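Local coordinates for protein AlkD2 (Streptococcus mutans, PDB 6M9M) that is of unknown function but binds inosine-5'-monophosphate and belongs to the HEAT-like repeat family of DNA glycosylases, at residues A[32-36]-A[37-41]; A[108-111]-A[112-116]; A[122-125]-A[126-130]. All blocks are in the same frame, centred on the assembly; numbering follows the deposited sequence.

Interaction 1. Residues A[32-36]-A[37-41]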
ATOM      1  N   LYS A  32     -14.740   9.520  11.691  1.00 20.32           N
ATOM      2  CA  LYS A  32     -16.094   9.082  11.997  1.00 24.99           C
ATOM      3  C   LYS A  32     -16.952  10.187  12.587  1.00 26.66           C
ATOM      4  O   LYS A  32     -18.184  10.107  12.498  1.00 27.48           O
ATOM      5  CB  LYS A  32     -16.054   7.889  12.956  1.00 29.13           C
ATOM      6  CG  LYS A  32     -15.521   6.626  12.309  1.00 34.85           C
ATOM      7  CD  LYS A  32     -15.348   5.497  13.316  1.00 41.67           C
ATOM      8  CE  LYS A  32     -16.655   4.763  13.562  1.00 45.94           C
ATOM      9  NZ  LYS A  32     -16.460   3.610  14.482  1.00 50.09           N
ATOM     10  N   SER A  33     -16.346  11.211  13.178  1.00 27.23           N
ATOM     11  CA  SER A  33     -17.088  12.180  13.971  1.00 29.33           C
ATOM     12  C   SER A  33     -17.281  13.519  13.275  1.00 26.99           C
ATOM     13  O   SER A  33     -17.792  14.457  13.895  1.00 27.83           O
ATOM     14  CB  SER A  33     -16.393  12.393  15.317  1.00 33.17           C
ATOM     15  OG  SER A  33     -15.125  13.007  15.128  1.00 39.02           O
ATOM     16  N   ASN A  34     -16.899  13.638  12.011  1.00 24.29           N
ATOM     17  CA  ASN A  34     -17.035  14.899  11.308  1.00 21.56           C
ATOM     18  C   ASN A  34     -17.428  14.645   9.862  1.00 18.61           C
ATOM     19  O   ASN A  34     -17.162  13.579   9.302  1.00 18.64           O
ATOM     20  CB  ASN A  34     -15.712  15.679  11.318  1.00 23.30           C
ATOM     21  CG  ASN A  34     -15.243  16.010  12.714  1.00 24.62           C
ATOM     22  OD1 ASN A  34     -15.668  17.004  13.296  1.00 25.90           O
ATOM     23  ND2 ASN A  34     -14.370  15.174  13.266  1.00 24.47           N
ATOM     24  N   ASP A  35     -18.048  15.658   9.254  1.00 17.07           N
ATOM     25  CA  ASP A  35     -18.387  15.584   7.837  1.00 16.45           C
ATOM     26  C   ASP A  35     -17.148  15.462   6.961  1.00 15.98           C
ATOM     27  O   ASP A  35     -16.123  16.096   7.218  1.00 16.55           O
ATOM     28  CB  ASP A  35     -19.181  16.825   7.420  1.00 17.32           C
ATOM     29  CG  ASP A  35     -19.443  16.851   5.936  1.00 18.60           C
ATOM     30  OD1 ASP A  35     -20.314  16.077   5.483  1.00 19.42           O
ATOM     31  OD2 ASP A  35     -18.767  17.611   5.217  1.00 19.18           O
ATOM     32  N   GLY A  36     -17.277  14.668   5.891  1.00 15.21           N
ATOM     33  CA  GLY A  36     -16.154  14.379   5.024  1.00 16.02           C
ATOM     34  C   GLY A  36     -15.553  15.588   4.335  1.00 16.36           C
ATOM     35  O   GLY A  36     -14.347  15.619   4.085  1.00 16.67           O
ATOM     36  N   GLU A  37     -16.371  16.586   3.978  0.91 16.24           N
ATOM     37  CA  GLU A  37     -15.797  17.734   3.284  0.91 17.07           C
ATOM     38  C   GLU A  37     -14.893  18.543   4.215  0.91 17.04           C
ATOM     39  O   GLU A  37     -13.861  19.053   3.777  0.91 18.27           O
ATOM     40  CB  GLU A  37     -16.887  18.602   2.649  0.91 18.47           C
ATOM     41  CG  GLU A  37     -18.008  17.830   1.921  0.91 19.52           C
ATOM     42  CD  GLU A  37     -17.524  16.711   1.012  0.91 19.95           C
ATOM     43  OE1 GLU A  37     -18.189  15.648   0.983  0.91 20.21           O
ATOM     44  OE2 GLU A  37     -16.500  16.880   0.320  0.91 19.16           O
ATOM     45  N   TYR A  38     -15.233  18.618   5.503  1.00 17.23           N
ATOM     46  CA  TYR A  38     -14.345  19.222   6.494  1.00 18.03           C
ATOM     47  C   TYR A  38     -13.079  18.384   6.689  1.00 16.52           C
ATOM     48  O   TYR A  38     -11.961  18.915   6.712  1.00 17.19           O
ATOM     49  CB  TYR A  38     -15.093  19.371   7.820  1.00 21.92           C
ATOM     50  CG  TYR A  38     -14.217  19.789   8.985  1.00 25.88           C
ATOM     51  CD1 TYR A  38     -13.992  21.128   9.266  1.00 29.50           C
ATOM     52  CD2 TYR A  38     -13.603  18.840   9.792  1.00 27.52           C
ATOM     53  CE1 TYR A  38     -13.196  21.507  10.337  1.00 30.82           C
ATOM     54  CE2 TYR A  38     -12.790  19.211  10.850  1.00 29.30           C
ATOM     55  CZ  TYR A  38     -12.590  20.542  11.115  1.00 31.55           C
ATOM     56  OH  TYR A  38     -11.793  20.909  12.180  1.00 34.72           O
ATOM     57  N   ILE A  39     -13.228  17.065   6.835  1.00 15.49           N
ATOM     58  CA  ILE A  39     -12.071  16.206   7.080  1.00 15.01           C
ATOM     59  C   ILE A  39     -11.110  16.203   5.896  1.00 13.92           C
ATOM     60  O   ILE A  39      -9.902  16.035   6.091  1.00 13.08           O
ATOM     61  CB  ILE A  39     -12.536  14.792   7.494  1.00 15.03           C
ATOM     62  CG1 ILE A  39     -13.256  14.866   8.845  1.00 16.60           C
ATOM     63  CG2 ILE A  39     -11.366  13.824   7.581  1.00 16.22           C
ATOM     64  CD1 ILE A  39     -12.352  15.245  10.002  1.00 18.17           C
ATOM     65  N   LYS A  40     -11.607  16.379   4.663  1.00 13.92           N
ATOM     66  CA  LYS A  40     -10.702  16.515   3.523  1.00 13.24           C
ATOM     67  C   LYS A  40      -9.774  17.711   3.701  1.00 13.58           C
ATOM     68  O   LYS A  40      -8.568  17.617   3.450  1.00 13.51           O
ATOM     69  CB  LYS A  40     -11.483  16.627   2.216  1.00 14.03           C
ATOM     70  CG  LYS A  40     -12.132  15.307   1.795  1.00 13.95           C
ATOM     71  CD  LYS A  40     -13.156  15.500   0.700  1.00 14.19           C
ATOM     72  CE  LYS A  40     -14.048  14.280   0.595  1.00 15.36           C
ATOM     73  NZ  LYS A  40     -15.088  14.394  -0.465  1.00 16.33           N
ATOM     74  N   LYS A  41     -10.329  18.852   4.123  1.00 14.01           N
ATOM     75  CA  LYS A  41      -9.514  20.043   4.343  1.00 13.91           C
ATOM     76  C   LYS A  41      -8.493  19.793   5.447  1.00 14.65           C
ATOM     77  O   LYS A  41      -7.319  20.166   5.322  1.00 15.33           O
ATOM     78  CB  LYS A  41     -10.420  21.221   4.712  1.00 15.52           C
ATOM     79  CG  LYS A  41     -11.449  21.565   3.649  1.00 17.34           C
ATOM     80  CD  LYS A  41     -12.397  22.678   4.104  1.00 19.57           C
ATOM     81  CE  LYS A  41     -13.493  22.899   3.086  1.00 22.42           C
ATOM     82  NZ  LYS A  41     -14.377  24.027   3.461  1.00 24.92           N
TER
HETATM   83  O   HOH W   1     -19.516  14.531   3.235  1.00 18.29           O
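Asp35 and Glu37 meet at the N-terminus of helix 36-47, where Asp35 is the N-cap. With its CG anti to the backbone N (chi1 175°), Asp35 turns its carboxylate back over the first turn, and OD2 accepts from Glu37 N at 2.9 Å. The amide comes from well above the carboxylate plane, and the bond is bent (139°). An aspartate suits the place: its negative charge is probably favoured by the positive end of the helix dipole. The carboxylate planes of the two acids are 56° apart, and one water donates to both Asp35 OD1 and Glu37 OE1, probably easing their like charges. The other oxygen of Glu37 is taken by Lys40, whose extended chain runs past Gly36 O; Lys40 NZ meets Glu37 OE2 on the syn side at 3.0 Å and also forms a salt bridge with Asp68. Asn34 crosses Ile39 at about a right angle while its ND2 bonds to Asp30 O on the preceding helix. Ile39, apolar and buried, faces Leu61 and Leu65 of helix 52-65, and its CG1 lies 3.6 Å from Asn34 CB.

Interaction 2. Residues A[108-111]-A[112-116]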
ATOM      1  N   LEU A 108     -10.137  -3.596  -9.065  1.00  9.41           N
ATOM      2  CA  LEU A 108      -9.093  -4.118  -9.940  1.00  9.43           C
ATOM      3  C   LEU A 108      -8.536  -3.077 -10.913  1.00  9.37           C
ATOM      4  O   LEU A 108      -7.306  -3.037 -11.098  1.00  9.98           O
ATOM      5  CB  LEU A 108      -9.583  -5.347 -10.714  1.00 10.54           C
ATOM      6  CG  LEU A 108      -9.848  -6.591  -9.866  1.00 11.23           C
ATOM      7  CD1 LEU A 108     -10.479  -7.651 -10.768  1.00 12.49           C
ATOM      8  CD2 LEU A 108      -8.582  -7.127  -9.234  1.00 12.64           C
ATOM      9  N   PRO A 109      -9.341  -2.231 -11.565  1.00  9.54           N
ATOM     10  CA  PRO A 109      -8.728  -1.260 -12.492  1.00 10.26           C
ATOM     11  C   PRO A 109      -7.779  -0.300 -11.803  1.00  9.96           C
ATOM     12  O   PRO A 109      -6.771   0.116 -12.395  1.00 10.93           O
ATOM     13  CB  PRO A 109      -9.936  -0.538 -13.102  1.00 11.25           C
ATOM     14  CG  PRO A 109     -11.071  -1.530 -12.975  1.00 12.27           C
ATOM     15  CD  PRO A 109     -10.818  -2.208 -11.656  1.00 10.91           C
ATOM     16  N   ILE A 110      -8.075   0.071 -10.555  1.00  9.10           N
ATOM     17  CA  ILE A 110      -7.203   0.969  -9.809  1.00  9.55           C
ATOM     18  C   ILE A 110      -5.939   0.244  -9.364  1.00  8.58           C
ATOM     19  O   ILE A 110      -4.838   0.797  -9.428  1.00  9.18           O
ATOM     20  CB  ILE A 110      -7.974   1.569  -8.620  1.00 12.02           C
ATOM     21  CG1 ILE A 110      -9.214   2.324  -9.079  1.00 16.34           C
ATOM     22  CG2 ILE A 110      -7.068   2.445  -7.795  1.00 12.34           C
ATOM     23  CD1 ILE A 110      -8.961   3.407 -10.026  1.00 18.81           C
ATOM     24  N   ILE A 111      -6.081  -0.988  -8.875  1.00  8.22           N
ATOM     25  CA  ILE A 111      -4.919  -1.810  -8.567  1.00  8.01           C
ATOM     26  C   ILE A 111      -3.994  -1.863  -9.780  1.00  8.98           C
ATOM     27  O   ILE A 111      -2.781  -1.625  -9.681  1.00  8.84           O
ATOM     28  CB  ILE A 111      -5.375  -3.204  -8.104  1.00  9.32           C
ATOM     29  CG1 ILE A 111      -6.124  -3.107  -6.766  1.00  9.51           C
ATOM     30  CG2 ILE A 111      -4.188  -4.144  -7.974  1.00 10.02           C
ATOM     31  CD1 ILE A 111      -6.874  -4.355  -6.391  1.00 10.18           C
ATOM     32  N   ASP A 112      -4.558  -2.145 -10.955  1.00  9.17           N
ATOM     33  CA  ASP A 112      -3.728  -2.262 -12.151  1.00 10.38           C
ATOM     34  C   ASP A 112      -3.071  -0.930 -12.494  1.00 10.73           C
ATOM     35  O   ASP A 112      -1.912  -0.889 -12.917  1.00 12.80           O
ATOM     36  CB  ASP A 112      -4.578  -2.812 -13.302  1.00 11.02           C
ATOM     37  CG  ASP A 112      -4.961  -4.273 -13.080  1.00 12.93           C
ATOM     38  OD1 ASP A 112      -4.236  -4.949 -12.325  1.00 14.74           O
ATOM     39  OD2 ASP A 112      -5.977  -4.749 -13.632  1.00 14.50           O
ATOM     40  N   GLU A 113      -3.792   0.171 -12.319  0.98 10.52           N
ATOM     41  CA  GLU A 113      -3.222   1.493 -12.564  0.98 11.48           C
ATOM     42  C   GLU A 113      -2.042   1.772 -11.640  0.98 10.42           C
ATOM     43  O   GLU A 113      -0.987   2.233 -12.085  0.98 11.97           O
ATOM     44  CB  GLU A 113      -4.338   2.515 -12.381  0.98 15.43           C
ATOM     45  CG  GLU A 113      -3.994   3.950 -12.540  0.98 19.90           C
ATOM     46  CD  GLU A 113      -5.262   4.800 -12.448  0.98 24.94           C
ATOM     47  OE1 GLU A 113      -5.612   5.237 -11.336  0.98 27.82           O
ATOM     48  OE2 GLU A 113      -5.940   4.985 -13.479  0.98 27.82           O
ATOM     49  N   TRP A 114      -2.183   1.476 -10.347  1.00  9.29           N
ATOM     50  CA  TRP A 114      -1.080   1.734  -9.425  1.00  9.30           C
ATOM     51  C   TRP A 114       0.116   0.836  -9.727  1.00  8.93           C
ATOM     52  O   TRP A 114       1.264   1.284  -9.652  1.00  9.15           O
ATOM     53  CB  TRP A 114      -1.542   1.570  -7.979  1.00  8.86           C
ATOM     54  CG  TRP A 114      -2.351   2.721  -7.436  1.00  8.53           C
ATOM     55  CD1 TRP A 114      -3.412   3.353  -8.023  1.00  8.66           C
ATOM     56  CD2 TRP A 114      -2.135   3.382  -6.185  1.00  8.82           C
ATOM     57  NE1 TRP A 114      -3.874   4.356  -7.206  1.00  8.83           N
ATOM     58  CE2 TRP A 114      -3.110   4.397  -6.070  1.00  8.55           C
ATOM     59  CE3 TRP A 114      -1.210   3.213  -5.152  1.00  9.36           C
ATOM     60  CZ2 TRP A 114      -3.185   5.238  -4.960  1.00  8.99           C
ATOM     61  CZ3 TRP A 114      -1.292   4.034  -4.042  1.00  9.13           C
ATOM     62  CH2 TRP A 114      -2.264   5.049  -3.962  1.00  9.44           C
ATOM     63  N   LEU A 115      -0.124  -0.439 -10.076  1.00  8.82           N
ATOM     64  CA  LEU A 115       0.980  -1.340 -10.382  1.00  9.22           C
ATOM     65  C   LEU A 115       1.757  -0.916 -11.627  1.00 10.17           C
ATOM     66  O   LEU A 115       2.927  -1.295 -11.765  1.00 11.03           O
ATOM     67  CB  LEU A 115       0.459  -2.768 -10.580  1.00  9.49           C
ATOM     68  CG  LEU A 115      -0.116  -3.486  -9.373  1.00  9.72           C
ATOM     69  CD1 LEU A 115      -0.817  -4.765  -9.817  1.00 10.73           C
ATOM     70  CD2 LEU A 115       0.969  -3.794  -8.364  1.00 11.09           C
ATOM     71  N   LYS A 116       1.144  -0.134 -12.516  1.00 11.04           N
ATOM     72  CA  LYS A 116       1.779   0.332 -13.744  0.68 12.65           C
ATOM     73  C   LYS A 116       2.237   1.784 -13.659  1.00 12.46           C
ATOM     74  O   LYS A 116       2.727   2.330 -14.649  1.00 14.76           O
ATOM     75  CB  LYS A 116       0.830   0.129 -14.929  1.00 15.59           C
ATOM     76  CG  LYS A 116       0.580  -1.342 -15.243  1.00 20.52           C
ATOM     77  CD  LYS A 116      -0.415  -1.543 -16.366  0.68 24.52           C
ATOM     78  CE  LYS A 116      -0.801  -3.013 -16.486  0.68 27.07           C
ATOM     79  NZ  LYS A 116       0.392  -3.898 -16.600  0.68 28.76           N
TER
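Ile110 lays its CG2 methyl against the pyrrole part of the Trp114 indole one helical turn on, 3.8 Å from Trp114 CD1. The methyl is anti to the backbone N, whereas the CG1 branch (chi1 -58°) leads toward Glu113: the two side chains point the same way, and Ile110 CD1 comes to 4.0 Å from Glu113 OE1. A beta-branched residue thus serves two neighbours at once, at i+3 and i+4. The indole crosses Ile110 obliquely, and Trp114 CD1 comes to 3.2 Å from Ile110 O, the carbonyl that accepts from Trp114 N. Round the helix, Ile111 and Leu115 lie side by side, with Ile111 CG2 3.9 Å from Leu115 CD1. Leu115 CG lies 3.3 Å from Ile111 O. These four apolar residues form the inner face of helix 108-115: the isoleucines touch Phe95 of helix 85-102, and Trp114 and Leu115 touch Ala126 of helix 120-129. The acids lie off this face and pair with arginines of other helices, Asp112 with Arg149 and Glu113 with Arg76. The chemistry is that of an amphipathic helix in a helical-repeat fold, where branched and aromatic carbon makes the packing and the carboxylates serve partners beyond the helix.

Interaction 3. Residues A[122-125]-A[126-130]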
ATOM      1  N   THR A 122       4.413   4.302  -5.782  1.00  8.61           N
ATOM      2  CA  THR A 122       3.032   3.939  -6.090  1.00  9.18           C
ATOM      3  C   THR A 122       2.923   2.442  -6.345  1.00  8.30           C
ATOM      4  O   THR A 122       2.026   1.774  -5.825  1.00  8.90           O
ATOM      5  CB  THR A 122       2.567   4.724  -7.321  1.00  9.19           C
ATOM      6  OG1 THR A 122       2.758   6.135  -7.107  1.00  9.62           O
ATOM      7  CG2 THR A 122       1.100   4.444  -7.645  1.00  9.38           C
ATOM      8  N   ARG A 123       3.850   1.894  -7.134  1.00  8.40           N
ATOM      9  CA  ARG A 123       3.824   0.466  -7.431  1.00  8.63           C
ATOM     10  C   ARG A 123       4.014  -0.353  -6.161  1.00  9.15           C
ATOM     11  O   ARG A 123       3.295  -1.336  -5.937  1.00  9.50           O
ATOM     12  CB  ARG A 123       4.923   0.133  -8.446  1.00  8.58           C
ATOM     13  CG  ARG A 123       4.792   0.888  -9.763  1.00  9.21           C
ATOM     14  CD  ARG A 123       5.617   0.305 -10.888  1.00 10.05           C
ATOM     15  NE  ARG A 123       7.056   0.277 -10.663  1.00 10.30           N
ATOM     16  CZ  ARG A 123       7.873   1.307 -10.839  1.00 10.65           C
ATOM     17  NH1 ARG A 123       7.390   2.501 -11.179  1.00 10.76           N
ATOM     18  NH2 ARG A 123       9.164   1.144 -10.650  1.00 11.28           N
ATOM     19  N   ARG A 124       4.955   0.059  -5.302  1.00  8.47           N
ATOM     20  CA  ARG A 124       5.212  -0.683  -4.071  1.00  8.58           C
ATOM     21  C   ARG A 124       4.041  -0.569  -3.104  1.00  8.62           C
ATOM     22  O   ARG A 124       3.732  -1.526  -2.395  1.00  9.39           O
ATOM     23  CB  ARG A 124       6.513  -0.193  -3.419  1.00  9.01           C
ATOM     24  CG  ARG A 124       7.053  -1.079  -2.291  1.00  9.66           C
ATOM     25  CD  ARG A 124       6.524  -0.660  -0.926  1.00 10.28           C
ATOM     26  NE  ARG A 124       7.225  -1.375   0.136  1.00 11.48           N
ATOM     27  CZ  ARG A 124       6.962  -1.250   1.434  1.00 11.88           C
ATOM     28  NH1 ARG A 124       5.993  -0.443   1.830  1.00 11.55           N
ATOM     29  NH2 ARG A 124       7.654  -1.943   2.325  1.00 12.75           N
ATOM     30  N   ALA A 125       3.364   0.587  -3.061  1.00  8.58           N
ATOM     31  CA  ALA A 125       2.235   0.713  -2.144  1.00  9.08           C
ATOM     32  C   ALA A 125       1.155  -0.308  -2.465  1.00  9.16           C
ATOM     33  O   ALA A 125       0.541  -0.894  -1.557  1.00  9.75           O
ATOM     34  CB  ALA A 125       1.665   2.122  -2.174  1.00 10.31           C
ATOM     35  N   ALA A 126       0.913  -0.549  -3.755  1.00  8.83           N
ATOM     36  CA  ALA A 126      -0.086  -1.546  -4.133  1.00  9.45           C
ATOM     37  C   ALA A 126       0.398  -2.964  -3.854  1.00  8.97           C
ATOM     38  O   ALA A 126      -0.353  -3.786  -3.309  1.00 10.02           O
ATOM     39  CB  ALA A 126      -0.453  -1.385  -5.603  1.00 10.36           C
ATOM     40  N   THR A 127       1.638  -3.282  -4.231  1.00  8.61           N
ATOM     41  CA  THR A 127       2.118  -4.643  -4.012  0.57  8.59           C
ATOM     42  C   THR A 127       2.167  -4.969  -2.530  1.00  8.35           C
ATOM     43  O   THR A 127       1.755  -6.055  -2.114  1.00 10.19           O
ATOM     44  CB  THR A 127       3.488  -4.887  -4.669  0.57  8.85           C
ATOM     45  OG1 THR A 127       4.486  -4.024  -4.109  0.57 10.01           O
ATOM     46  CG2 THR A 127       3.409  -4.700  -6.187  0.57  9.14           C
ATOM     47  N   GLU A 128       2.692  -4.051  -1.719  1.00  8.36           N
ATOM     48  CA  GLU A 128       2.852  -4.289  -0.291  1.00  9.14           C
ATOM     49  C   GLU A 128       1.541  -4.165   0.461  1.00  9.06           C
ATOM     50  O   GLU A 128       1.263  -4.951   1.373  1.00  9.92           O
ATOM     51  CB  GLU A 128       3.866  -3.303   0.285  1.00  9.97           C
ATOM     52  CG  GLU A 128       4.245  -3.557   1.736  1.00 11.44           C
ATOM     53  CD  GLU A 128       5.158  -4.757   1.951  1.00 12.05           C
ATOM     54  OE1 GLU A 128       5.720  -5.297   0.961  1.00 12.05           O
ATOM     55  OE2 GLU A 128       5.326  -5.131   3.125  1.00 14.94           O
ATOM     56  N   GLY A 129       0.728  -3.177   0.107  1.00  9.34           N
ATOM     57  CA  GLY A 129      -0.467  -2.898   0.885  1.00  9.02           C
ATOM     58  C   GLY A 129      -1.486  -4.015   0.870  1.00  9.12           C
ATOM     59  O   GLY A 129      -2.215  -4.198   1.839  1.00 10.27           O
ATOM     60  N   LEU A 130      -1.539  -4.789  -0.210  1.00  9.36           N
ATOM     61  CA  LEU A 130      -2.482  -5.892  -0.314  0.62  9.67           C
ATOM     62  C   LEU A 130      -1.959  -7.196   0.293  1.00  9.97           C
ATOM     63  O   LEU A 130      -2.709  -8.178   0.357  1.00 10.13           O
ATOM     64  CB  LEU A 130      -2.916  -6.101  -1.768  0.62 10.55           C
ATOM     65  CG  LEU A 130      -4.104  -5.245  -2.221  0.62 13.19           C
ATOM     66  CD1 LEU A 130      -3.777  -3.762  -2.181  0.62 13.26           C
ATOM     67  CD2 LEU A 130      -4.553  -5.694  -3.607  0.62 15.07           C
TER
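Arg124 lies alongside Glu128, one turn further along helix 120-129, both side chains pointing the same way. From CB the arginine sets off anti to its backbone N (chi1 -168°), then bends at chi2 (-91°), which turns the rest of the chain along the helix toward Glu128. CG passes 4.3 Å from Thr127 OG1. CD and NE then run beside Glu128 CB, each 3.9 Å from it. At the tip the guanidinium lies flat across Glu128: CG of the glutamate sits 3.5 Å above the guanidinium plane, over its centre, and CZ and NH1 are both close to that methylene. NH2 reaches furthest, over Glu128 CD. Because Glu128 also bends at chi2, its carboxylate is stacked on the guanidinium, the planes 10° apart. Glu128 OE2 is 4.0 Å from Arg124 NH2, but well out of the guanidinium plane, so between these charged atoms there is attraction but no hydrogen bond. The guanidinium bonds to other residues: NH2 makes a salt bridge with Glu89 of helix 85-102, while Glu128 OE1 pairs with Arg131 and Ser164. Thr127, in one of its two conformers, holds OG1 in the crowded position between N and the carbonyl carbon, 3.1 Å from Arg124 O; OG1 also bonds to Ser164 OG, and which acceptor takes its proton is not settled. Gly129 N closes the turn, donating to Ala125 O at 2.8 Å from above the carbonyl plane. The Arg124 side chain is about 6 Å from the bound IMP. Stacking on Glu128 leaves the in-plane N-H groups available to other partners, and the two acids around this buried guanidinium would probably stabilise its positive charge.

In the fold
Following the chain from its N terminus, interaction 1 comes first, at the turn between helices 21-32 and 36-47, near the N-terminal end of the solenoid. Interactions 2 and 3 come later, on the successive helices 108-115 and 120-129. All three lie in series, each within one continuous run of chain, so none nests in or crosses another. Interaction 1 stands well apart, about 27 Å from interaction 2 and about 26 Å from interaction 3 between centres. Interactions 2 and 3 touch directly, Leu115 CD2 lying 3.4 Å from Thr127 CG2. Together they join this helix pair to helix 85-102, and the last of them reaches toward the IMP pocket.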